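Putative L-alanine-DL-glutamate epimerase (Burkholderia xenovorans LB400, PDB 3SN4) binds magnesium and probably acts as a racemase or epimerase of the mandelate racemase/muconate lactonizing enzyme family. Local coordinates at residues 125-130 and 162-167; 216-221 and 242-247; 288-293 and 316-321. One frame throughout, in Å; residues are numbered along the deposited sequence.

Contact 1. Residues 125-130 and 162-167; sequences HCPTWR and IKTNIF. With AKG (2-oxoglutaric acid), chain C.
The backbone N of Cys-126 donates to Lys-163 O at 2.8 Å, and with an N-H...O angle of 173° this is a nearly straight hydrogen bond. It ties the turn leading into helix 128-132 to the end of a barrel strand. The second direct polar link joins side chains: Thr-128 OG1 donates to Asn-165 OD1 at 2.5 Å, shorter than usual, so the exact length is doubtful, and the two side chains cross at about a right angle. The threonine hydroxyl lies anti to its own carbonyl carbon (chi1 -47°), which turns it to the amide oxygen. The same oxygen accepts from a water 2.9 Å away that itself accepts from His-125 N, so the loop and strand are bridged twice at Asn-165. The opposite end of this amide is also occupied, since ND2 donates to Asn-221.

Two side chains reach the bound 2-oxoglutarate from the two segments. Lys-163 NZ, carried by a chain bent at chi3 (81°), donates to O2 of one carboxylate at 2.7 Å, and it also forms a salt bridge with Glu-245. His-125 NE2 donates to O3 of the other carboxylate at 3.2 Å, the acceptor lying near the ring plane at its edge. Trp-129 CH2 sits 3.5 Å above the centre of one face of the imidazole.

Packing completes the outer part. Phe-167 CZ comes within 3.6 Å of Thr-128 CA, and Cys-126 SG meets Ile-162 CG2 at 4.0 Å. The peptide bond before Pro-127 is cis, and Pro-127 is the N-cap of the helix that begins at Thr-128. Chemically, the contact spaces two N-H donors to grip opposite ends of a dicarboxylate, and the ND1 bond to Asp-345 fixes the rotation of the His-125 ring so that NE2 points at O3.

Contact 2. Residues 216-221 and 242-247; sequences ILLDLN and FWVEID. With MG (magnesium ion), chain B; AKG (2-oxoglutaric acid), chain C.
Leu-217 lays CD2 over one face of the Trp-243 indole, 3.6 Å from the centroid of the six-membered ring and 22° off its normal, a CH-pi contact. Its other methyl, CD1, packs against Phe-242 CB at 3.5 Å. On the reverse of the sheet the fit is tighter than usual van der Waals contact, with Leu-220 CD1 and Val-244 CG1 only 3.4 Å apart. Backbone hydrogen bonds of the parallel pair join the strands between these two faces, among them Glu-245 N to Leu-218 O at 2.7 Å.

Beyond this apolar part, the C-terminal ends are polar and hydrated. Asp-219 OD2 and Glu-245 OE1 each bind magnesium at 2.1 Å, their carboxylates stacked with planes 27° apart; the metal probably offsets the repulsion between them. The ion also takes 2-oxoglutarate O2 and O5 and a water that donates to Asp-219 OD1 and Asp-247 OD2. Asp-219 OD1 further accepts from Asn-221 N, an Asx turn, while Trp-243 NE1 donates to Glu-245 OE2, which also pairs with Lys-163.

Glu-269 completes the magnesium site. The two strands, crossing at -17°, belong to one beta-alpha-beta unit through helix 226-235, flanked by strands 161-168 and 265-267.

Contact 3. Residues 288-293 and 316-321; sequences VAIVDT and APHNFY. With AKG (2-oxoglutaric acid), chain C.
His-318 and Asp-292 meet through a His-carboxylate hydrogen bond, ND1 donating to OD1 at 2.8 Å with an angle of 140° at the hydrogen. The carboxylate and imidazole planes are 88° apart, and the nitrogen approaches from above the carboxylate plane. Tyr-321 OH donates to the same oxygen at 3.0 Å, on its syn lone pair, so two protein donors hold OD1. The NE2 edge of the imidazole points to 2-oxoglutarate, whose O1 lies 3.2 Å from NE2. Phe-320 places a ring face beneath the ligand chain, with C3 3.7 Å above its centre. Its CG stands between backbone N and carbonyl carbon (chi1 77°), a first torsion that sets the ring against the ligand chain.

The second shell fixes these groups. Asp-292 OD2 caps the backbone N of Trp-295, which holds the carboxylate at the N-terminus of a helix. Backbone bonds keep the strand ends in register: Val-291 N donates to Ala-316 O at 2.9 Å, and His-318 N to Val-291 O at 2.9 Å. Ile-290 CG2 packs 3.8 Å from His-318 CB. Farther out, strand 342-344 packs on Pro-317 and His-318, and helix 298-310 on Val-291 and Thr-293.

A histidine at the ligand, backed by an aspartate, at the C-terminal ends of adjacent parallel strands is consistent with the His-Asp pair of mandelate racemase-type barrels.

How the contacts relate
Along the chain contacts 1, 2 and 3 follow in series. All three reach the same mixed sheet, in which strands 161-168, 215-219, 243-245, 265-267, 288-291 and 314-317 run parallel in sequence order, as expected for a TIM-type barrel of the enolase class. The centres of contact 1 and contact 2 lie about 11 Å apart, those of contact 2 and contact 3 about 13 Å, and those of contact 1 and contact 3 about 17 Å. They touch directly: a salt bridge from Lys-163 to Glu-245, and packing of Ile-290 on Glu-245 and of Phe-320 on His-125. Each touches 2-oxoglutarate, so distant parts of the sequence converge on one ligand- and magnesium-binding site.

Contact 1. Residues 125-130 and 162-167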
loop_
_atom_site.group_PDB
_atom_site.type_symbol
_atom_site.label_atom_id
_atom_site.label_comp_id
_atom_site.label_asym_id
_atom_site.label_seq_id
_atom_site.Cartn_x
_atom_site.Cartn_y
_atom_site.Cartn_z
ATOM N N HIS A 125 4.835 -39.322 2.065
ATOM C CA HIS A 125 5.976 -39.954 1.389
ATOM C C HIS A 125 5.575 -41.275 0.748
ATOM O O HIS A 125 6.223 -42.303 0.947
ATOM C CB HIS A 125 7.124 -40.159 2.385
ATOM C CG HIS A 125 7.634 -38.880 2.940
ATOM N ND1 HIS A 125 7.239 -38.390 4.165
ATOM C CD2 HIS A 125 8.446 -37.941 2.398
ATOM C CE1 HIS A 125 7.809 -37.216 4.367
ATOM N NE2 HIS A 125 8.547 -36.923 3.312
ATOM N N CYS A 126 4.490 -41.217 -0.017
ATOM C CA CYS A 126 3.895 -42.371 -0.636
ATOM C C CYS A 126 3.811 -42.101 -2.144
ATOM O O CYS A 126 2.923 -41.342 -2.582
ATOM C CB CYS A 126 2.499 -42.568 -0.038
ATOM S SG CYS A 126 1.455 -43.826 -0.849
ATOM N N PRO A 127 4.687 -42.735 -2.958
ATOM C CA PRO A 127 5.640 -43.823 -2.674
ATOM C C PRO A 127 7.077 -43.383 -2.397
ATOM O O PRO A 127 7.993 -44.187 -2.525
ATOM C CB PRO A 127 5.588 -44.651 -3.954
ATOM C CG PRO A 127 5.194 -43.667 -5.047
ATOM C CD PRO A 127 4.700 -42.399 -4.391
ATOM N N THR A 128 7.261 -42.133 -1.984
ATOM C CA THR A 128 8.589 -41.564 -1.780
ATOM C C THR A 128 9.556 -42.427 -0.950
ATOM O O THR A 128 10.699 -42.628 -1.355
ATOM C CB THR A 128 8.474 -40.160 -1.161
ATOM O OG1 THR A 128 7.475 -39.422 -1.895
ATOM C CG2 THR A 128 9.847 -39.446 -1.182
ATOM N N TRP A 129 9.099 -42.935 0.190
ATOM C CA TRP A 129 9.954 -43.740 1.059
ATOM C C TRP A 129 10.365 -45.066 0.370
ATOM O O TRP A 129 11.523 -45.516 0.476
ATOM C CB TRP A 129 9.231 -44.031 2.383
ATOM C CG TRP A 129 9.390 -43.009 3.550
ATOM C CD1 TRP A 129 8.906 -43.180 4.838
ATOM C CD2 TRP A 129 10.069 -41.740 3.555
ATOM N NE1 TRP A 129 9.231 -42.107 5.619
ATOM C CE2 TRP A 129 9.930 -41.202 4.866
ATOM C CE3 TRP A 129 10.755 -40.992 2.587
ATOM C CZ2 TRP A 129 10.458 -39.958 5.234
ATOM C CZ3 TRP A 129 11.281 -39.755 2.953
ATOM C CH2 TRP A 129 11.119 -39.244 4.266
ATOM N N ARG A 130 9.424 -45.682 -0.348
ATOM C CA ARG A 130 9.706 -46.961 -1.014
ATOM C C ARG A 130 10.646 -46.811 -2.213
ATOM O O ARG A 130 11.267 -47.789 -2.633
ATOM C CB ARG A 130 8.413 -47.664 -1.437
ATOM C CG ARG A 130 7.530 -48.023 -0.261
ATOM C CD ARG A 130 6.256 -48.748 -0.678
ATOM N NE ARG A 130 5.388 -48.972 0.476
ATOM C CZ ARG A 130 4.275 -49.708 0.466
ATOM N NH1 ARG A 130 3.860 -50.322 -0.642
ATOM N NH2 ARG A 130 3.582 -49.857 1.587
ATOM N N ILE A 162 -2.996 -39.397 0.028
ATOM C CA ILE A 162 -1.588 -39.778 -0.066
ATOM C C ILE A 162 -0.778 -38.567 -0.565
ATOM O O ILE A 162 -1.322 -37.710 -1.267
ATOM C CB ILE A 162 -1.370 -41.001 -1.019
ATOM C CG1 ILE A 162 -1.707 -40.662 -2.464
ATOM C CG2 ILE A 162 -2.170 -42.218 -0.548
ATOM C CD1 ILE A 162 -1.543 -41.839 -3.407
ATOM N N LYS A 163 0.497 -38.493 -0.181
ATOM C CA LYS A 163 1.383 -37.408 -0.642
ATOM C C LYS A 163 2.655 -37.948 -1.268
ATOM O O LYS A 163 3.360 -38.755 -0.650
ATOM C CB LYS A 163 1.750 -36.446 0.490
ATOM C CG LYS A 163 2.367 -35.146 -0.027
ATOM C CD LYS A 163 2.468 -34.037 1.019
ATOM C CE LYS A 163 3.700 -34.218 1.933
ATOM N NZ LYS A 163 3.651 -33.324 3.136
ATOM N N THR A 164 2.968 -37.458 -2.467
ATOM C CA THR A 164 4.176 -37.836 -3.191
ATOM C C THR A 164 5.050 -36.617 -3.429
ATOM O O THR A 164 4.677 -35.482 -3.082
ATOM C CB THR A 164 3.820 -38.492 -4.526
ATOM O OG1 THR A 164 4.985 -39.117 -5.093
ATOM C CG2 THR A 164 3.209 -37.477 -5.492
ATOM N N ASN A 165 6.222 -36.862 -3.994
ATOM C CA ASN A 165 7.213 -35.816 -4.275
ATOM C C ASN A 165 7.568 -35.838 -5.770
ATOM O O ASN A 165 6.711 -36.166 -6.564
ATOM C CB ASN A 165 8.431 -35.987 -3.372
ATOM C CG ASN A 165 8.059 -35.992 -1.920
ATOM O OD1 ASN A 165 7.587 -37.010 -1.393
ATOM N ND2 ASN A 165 8.281 -34.864 -1.243
ATOM N N ILE A 166 8.788 -35.459 -6.157
ATOM C CA ILE A 166 9.162 -35.368 -7.563
ATOM C C ILE A 166 10.159 -36.474 -7.875
ATOM O O ILE A 166 11.144 -36.640 -7.140
ATOM C CB ILE A 166 9.804 -33.987 -7.915
ATOM C CG1 ILE A 166 9.002 -32.806 -7.319
ATOM C CG2 ILE A 166 9.915 -33.825 -9.420
ATOM C CD1 ILE A 166 9.800 -31.460 -7.234
ATOM N N PHE A 167 9.900 -37.204 -8.964
ATOM C CA PHE A 167 10.703 -38.368 -9.383
ATOM C C PHE A 167 10.961 -38.366 -10.871
ATOM O O PHE A 167 10.100 -37.952 -11.649
ATOM C CB PHE A 167 10.001 -39.678 -8.997
ATOM C CG PHE A 167 9.813 -39.810 -7.525
ATOM C CD1 PHE A 167 10.839 -40.269 -6.736
ATOM C CD2 PHE A 167 8.644 -39.408 -6.927
ATOM C CE1 PHE A 167 10.687 -40.352 -5.378
ATOM C CE2 PHE A 167 8.495 -39.478 -5.571
ATOM C CZ PHE A 167 9.519 -39.937 -4.800
HETATM C C1 AKG C . 7.104 -33.192 4.555
HETATM O O1 AKG C . 7.010 -34.158 5.367
HETATM O O2 AKG C . 6.062 -32.611 4.116
HETATM C C2 AKG C . 8.440 -32.696 4.126
HETATM O O5 AKG C . 8.537 -31.871 3.219
HETATM C C3 AKG C . 9.733 -33.086 4.803
HETATM C C4 AKG C . 10.580 -34.223 4.205
HETATM C C5 AKG C . 10.995 -34.227 2.743
HETATM O O3 AKG C . 10.119 -34.535 1.900
HETATM O O4 AKG C . 12.200 -33.988 2.434
HETATM O O HOH W 1 5.571 -36.786 0.658
#

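Contact 2. Residues 216-221 and 242-247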
loop_
_atom_site.group_PDB
_atom_site.type_symbol
_atom_site.label_atom_id
_atom_site.label_comp_id
_atom_site.label_asym_id
_atom_site.label_seq_id
_atom_site.Cartn_x
_atom_site.Cartn_y
_atom_site.Cartn_z
ATOM N N ILE A 216 -4.900 -36.780 -3.594
ATOM C CA ILE A 216 -3.485 -36.784 -3.878
ATOM C C ILE A 216 -2.901 -35.415 -3.582
ATOM O O ILE A 216 -3.381 -34.396 -4.104
ATOM C CB ILE A 216 -3.213 -37.148 -5.340
ATOM C CG1 ILE A 216 -3.736 -38.562 -5.662
ATOM C CG2 ILE A 216 -1.737 -37.040 -5.660
ATOM C CD1 ILE A 216 -3.489 -38.969 -7.130
ATOM N N LEU A 217 -1.890 -35.419 -2.724
ATOM C CA LEU A 217 -1.149 -34.247 -2.357
ATOM C C LEU A 217 0.197 -34.308 -3.086
ATOM O O LEU A 217 0.743 -35.389 -3.286
ATOM C CB LEU A 217 -0.925 -34.214 -0.842
ATOM C CG LEU A 217 -2.146 -33.900 0.045
ATOM C CD1 LEU A 217 -3.169 -35.036 0.024
ATOM C CD2 LEU A 217 -1.734 -33.592 1.477
ATOM N N LEU A 218 0.730 -33.144 -3.465
ATOM C CA LEU A 218 2.042 -33.062 -4.095
ATOM C C LEU A 218 2.913 -32.106 -3.295
ATOM O O LEU A 218 2.515 -30.961 -3.034
ATOM C CB LEU A 218 1.907 -32.594 -5.538
ATOM C CG LEU A 218 3.159 -32.415 -6.412
ATOM C CD1 LEU A 218 3.963 -33.722 -6.621
ATOM C CD2 LEU A 218 2.741 -31.810 -7.731
ATOM N N ASP A 219 4.104 -32.579 -2.915
ATOM C CA ASP A 219 5.090 -31.745 -2.219
ATOM C C ASP A 219 6.253 -31.475 -3.147
ATOM O O ASP A 219 6.902 -32.408 -3.640
ATOM C CB ASP A 219 5.548 -32.421 -0.932
ATOM C CG ASP A 219 6.276 -31.480 0.029
ATOM O OD1 ASP A 219 6.733 -30.370 -0.353
ATOM O OD2 ASP A 219 6.416 -31.886 1.204
ATOM N N LEU A 220 6.485 -30.183 -3.397
ATOM C CA LEU A 220 7.597 -29.696 -4.217
ATOM C C LEU A 220 8.747 -29.125 -3.374
ATOM O O LEU A 220 9.789 -28.743 -3.921
ATOM C CB LEU A 220 7.070 -28.643 -5.201
ATOM C CG LEU A 220 5.880 -29.090 -6.098
ATOM C CD1 LEU A 220 5.319 -27.870 -6.903
ATOM C CD2 LEU A 220 6.303 -30.224 -7.019
ATOM N N ASN A 221 8.573 -29.109 -2.055
ATOM C CA ASN A 221 9.614 -28.709 -1.085
ATOM C C ASN A 221 10.268 -27.389 -1.547
ATOM O O ASN A 221 9.541 -26.476 -1.947
ATOM C CB ASN A 221 10.636 -29.826 -0.867
ATOM C CG ASN A 221 10.030 -31.085 -0.297
ATOM O OD1 ASN A 221 9.738 -32.025 -1.030
ATOM N ND2 ASN A 221 9.847 -31.113 1.019
ATOM N N PHE A 242 -5.279 -32.247 -3.871
ATOM C CA PHE A 242 -5.727 -31.800 -2.538
ATOM C C PHE A 242 -4.939 -30.547 -2.102
ATOM O O PHE A 242 -5.524 -29.565 -1.628
ATOM C CB PHE A 242 -5.548 -32.976 -1.561
ATOM C CG PHE A 242 -5.974 -32.714 -0.145
ATOM C CD1 PHE A 242 -7.198 -33.151 0.319
ATOM C CD2 PHE A 242 -5.118 -32.106 0.749
ATOM C CE1 PHE A 242 -7.583 -32.948 1.659
ATOM C CE2 PHE A 242 -5.492 -31.897 2.080
ATOM C CZ PHE A 242 -6.704 -32.334 2.541
ATOM N N TRP A 243 -3.621 -30.599 -2.258
ATOM C CA TRP A 243 -2.781 -29.413 -2.202
ATOM C C TRP A 243 -1.484 -29.619 -2.938
ATOM O O TRP A 243 -1.109 -30.756 -3.225
ATOM C CB TRP A 243 -2.539 -28.915 -0.772
ATOM C CG TRP A 243 -1.535 -29.627 0.081
ATOM C CD1 TRP A 243 -0.306 -30.101 -0.276
ATOM C CD2 TRP A 243 -1.660 -29.867 1.482
ATOM N NE1 TRP A 243 0.326 -30.661 0.813
ATOM C CE2 TRP A 243 -0.485 -30.509 1.907
ATOM C CE3 TRP A 243 -2.669 -29.620 2.415
ATOM C CZ2 TRP A 243 -0.293 -30.912 3.218
ATOM C CZ3 TRP A 243 -2.474 -30.022 3.719
ATOM C CH2 TRP A 243 -1.288 -30.650 4.108
ATOM N N VAL A 244 -0.829 -28.501 -3.258
ATOM C CA VAL A 244 0.552 -28.486 -3.711
ATOM C C VAL A 244 1.354 -27.709 -2.677
ATOM O O VAL A 244 1.029 -26.568 -2.339
ATOM C CB VAL A 244 0.723 -27.846 -5.074
ATOM C CG1 VAL A 244 2.188 -27.935 -5.535
ATOM C CG2 VAL A 244 -0.193 -28.506 -6.126
ATOM N N GLU A 245 2.388 -28.364 -2.174
ATOM C CA GLU A 245 3.168 -27.892 -1.063
ATOM C C GLU A 245 4.450 -27.313 -1.602
ATOM O O GLU A 245 5.158 -27.951 -2.393
ATOM C CB GLU A 245 3.441 -29.065 -0.143
ATOM C CG GLU A 245 3.966 -28.753 1.254
ATOM C CD GLU A 245 3.901 -30.003 2.149
ATOM O OE1 GLU A 245 4.734 -30.122 3.046
ATOM O OE2 GLU A 245 3.029 -30.876 1.942
ATOM N N ILE A 246 4.748 -26.093 -1.173
ATOM C CA ILE A 246 5.879 -25.327 -1.709
ATOM C C ILE A 246 6.507 -24.601 -0.532
ATOM O O ILE A 246 5.847 -23.798 0.137
ATOM C CB ILE A 246 5.413 -24.303 -2.749
ATOM C CG1 ILE A 246 4.888 -25.001 -4.011
ATOM C CG2 ILE A 246 6.556 -23.320 -3.151
ATOM C CD1 ILE A 246 4.157 -24.052 -4.987
ATOM N N ASP A 247 7.771 -24.870 -0.268
ATOM C CA ASP A 247 8.502 -24.100 0.722
ATOM C C ASP A 247 9.284 -22.959 0.090
ATOM O O ASP A 247 9.937 -23.144 -0.948
ATOM C CB ASP A 247 9.439 -24.991 1.498
ATOM C CG ASP A 247 8.713 -26.072 2.235
ATOM O OD1 ASP A 247 7.795 -25.762 3.037
ATOM O OD2 ASP A 247 9.081 -27.231 1.996
HETATM MG MG MG B . 6.734 -30.772 2.973
HETATM C C1 AKG C . 7.104 -33.192 4.555
HETATM O O1 AKG C . 7.010 -34.158 5.367
HETATM O O2 AKG C . 6.062 -32.611 4.116
HETATM C C2 AKG C . 8.440 -32.696 4.126
HETATM O O5 AKG C . 8.537 -31.871 3.219
HETATM C C3 AKG C . 9.733 -33.086 4.803
HETATM C C4 AKG C . 10.580 -34.223 4.205
HETATM C C5 AKG C . 10.995 -34.227 2.743
HETATM O O3 AKG C . 10.119 -34.535 1.900
HETATM O O4 AKG C . 12.200 -33.988 2.434
HETATM O O HOH W 2 7.476 -29.180 1.931
HETATM O O HOH W 3 10.713 -28.965 2.724
#

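Contact 3. Residues 288-293 and 316-321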
loop_
_atom_site.group_PDB
_atom_site.type_symbol
_atom_site.label_atom_id
_atom_site.label_comp_id
_atom_site.label_asym_id
_atom_site.label_seq_id
_atom_site.Cartn_x
_atom_site.Cartn_y
_atom_site.Cartn_z
ATOM N N VAL A 288 -3.238 -23.443 3.119
ATOM C CA VAL A 288 -2.982 -24.182 4.346
ATOM C C VAL A 288 -1.590 -23.901 4.932
ATOM O O VAL A 288 -0.616 -23.930 4.203
ATOM C CB VAL A 288 -3.084 -25.685 4.051
ATOM C CG1 VAL A 288 -2.756 -26.485 5.272
ATOM C CG2 VAL A 288 -4.498 -26.018 3.525
ATOM N N ALA A 289 -1.514 -23.644 6.237
ATOM C CA ALA A 289 -0.255 -23.470 6.941
ATOM C C ALA A 289 0.155 -24.768 7.611
ATOM O O ALA A 289 -0.558 -25.304 8.476
ATOM C CB ALA A 289 -0.330 -22.346 7.985
ATOM N N ILE A 290 1.311 -25.275 7.213
ATOM C CA ILE A 290 1.904 -26.462 7.832
ATOM C C ILE A 290 2.708 -25.969 9.025
ATOM O O ILE A 290 3.505 -25.048 8.899
ATOM C CB ILE A 290 2.754 -27.246 6.829
ATOM C CG1 ILE A 290 1.817 -27.803 5.723
ATOM C CG2 ILE A 290 3.492 -28.424 7.515
ATOM C CD1 ILE A 290 2.512 -28.302 4.444
ATOM N N VAL A 291 2.467 -26.550 10.194
ATOM C CA VAL A 291 3.149 -26.119 11.400
ATOM C C VAL A 291 3.982 -27.279 11.910
ATOM O O VAL A 291 3.462 -28.378 12.110
ATOM C CB VAL A 291 2.151 -25.670 12.491
ATOM C CG1 VAL A 291 2.874 -25.203 13.754
ATOM C CG2 VAL A 291 1.226 -24.577 11.969
ATOM N N ASP A 292 5.269 -27.034 12.105
ATOM C CA ASP A 292 6.140 -28.029 12.733
ATOM C C ASP A 292 6.218 -27.806 14.249
ATOM O O ASP A 292 6.995 -26.973 14.759
ATOM C CB ASP A 292 7.524 -28.035 12.109
ATOM C CG ASP A 292 8.284 -29.316 12.411
ATOM O OD1 ASP A 292 8.960 -29.856 11.497
ATOM O OD2 ASP A 292 8.190 -29.790 13.560
ATOM N N THR A 293 5.415 -28.584 14.951
ATOM C CA THR A 293 5.291 -28.492 16.382
ATOM C C THR A 293 6.461 -29.198 17.080
ATOM O O THR A 293 6.757 -28.906 18.249
ATOM C CB THR A 293 3.975 -29.138 16.872
ATOM O OG1 THR A 293 4.160 -30.553 16.953
ATOM C CG2 THR A 293 2.795 -28.816 15.946
ATOM N N ALA A 316 -1.929 -27.807 9.396
ATOM C CA ALA A 316 -1.583 -29.213 9.344
ATOM C C ALA A 316 -0.245 -29.426 10.018
ATOM O O ALA A 316 0.743 -28.792 9.651
ATOM C CB ALA A 316 -1.523 -29.679 7.874
ATOM N N PRO A 317 -0.180 -30.331 11.002
ATOM C CA PRO A 317 1.138 -30.634 11.572
ATOM C C PRO A 317 2.086 -31.294 10.590
ATOM O O PRO A 317 1.675 -32.150 9.756
ATOM C CB PRO A 317 0.839 -31.609 12.716
ATOM C CG PRO A 317 -0.516 -32.031 12.554
ATOM C CD PRO A 317 -1.239 -31.187 11.556
ATOM N N HIS A 318 3.346 -30.900 10.705
ATOM C CA HIS A 318 4.442 -31.540 9.999
ATOM C C HIS A 318 4.887 -32.739 10.810
ATOM O O HIS A 318 5.365 -32.586 11.934
ATOM C CB HIS A 318 5.589 -30.552 9.892
ATOM C CG HIS A 318 6.637 -30.945 8.917
ATOM N ND1 HIS A 318 7.925 -30.463 8.991
ATOM C CD2 HIS A 318 6.603 -31.796 7.862
ATOM C CE1 HIS A 318 8.632 -30.971 7.995
ATOM N NE2 HIS A 318 7.856 -31.792 7.303
ATOM N N ASN A 319 4.738 -33.927 10.240
ATOM C CA ASN A 319 4.958 -35.156 10.982
ATOM C C ASN A 319 5.534 -36.217 10.075
ATOM O O ASN A 319 4.785 -36.884 9.342
ATOM C CB ASN A 319 3.622 -35.632 11.551
ATOM C CG ASN A 319 3.763 -36.812 12.457
ATOM O OD1 ASN A 319 4.563 -36.787 13.401
ATOM N ND2 ASN A 319 2.983 -37.863 12.190
ATOM N N PHE A 320 6.861 -36.358 10.100
ATOM C CA PHE A 320 7.528 -37.360 9.277
ATOM C C PHE A 320 8.715 -38.021 9.977
ATOM O O PHE A 320 9.732 -38.374 9.337
ATOM C CB PHE A 320 7.927 -36.786 7.899
ATOM C CG PHE A 320 9.159 -35.897 7.911
ATOM C CD1 PHE A 320 10.310 -36.282 7.230
ATOM C CD2 PHE A 320 9.158 -34.671 8.561
ATOM C CE1 PHE A 320 11.459 -35.468 7.236
ATOM C CE2 PHE A 320 10.308 -33.856 8.559
ATOM C CZ PHE A 320 11.447 -34.259 7.891
ATOM N N TYR A 321 8.561 -38.228 11.278
ATOM C CA TYR A 321 9.598 -38.858 12.061
ATOM C C TYR A 321 9.097 -40.194 12.676
ATOM O O TYR A 321 8.475 -40.996 11.974
ATOM C CB TYR A 321 10.081 -37.856 13.111
ATOM C CG TYR A 321 10.229 -36.425 12.630
ATOM C CD1 TYR A 321 11.455 -35.929 12.180
ATOM C CD2 TYR A 321 9.141 -35.544 12.680
ATOM C CE1 TYR A 321 11.591 -34.567 11.750
ATOM C CE2 TYR A 321 9.256 -34.190 12.271
ATOM C CZ TYR A 321 10.492 -33.706 11.813
ATOM O OH TYR A 321 10.596 -32.376 11.401
HETATM C C1 AKG C . 7.104 -33.192 4.555
HETATM O O1 AKG C . 7.010 -34.158 5.367
HETATM O O2 AKG C . 6.062 -32.611 4.116
HETATM C C2 AKG C . 8.440 -32.696 4.126
HETATM O O5 AKG C . 8.537 -31.871 3.219
HETATM C C3 AKG C . 9.733 -33.086 4.803
HETATM C C4 AKG C . 10.580 -34.223 4.205
HETATM C C5 AKG C . 10.995 -34.227 2.743
HETATM O O3 AKG C . 10.119 -34.535 1.900
HETATM O O4 AKG C . 12.200 -33.988 2.434
HETATM O O HOH W 4 4.874 -31.071 13.818
#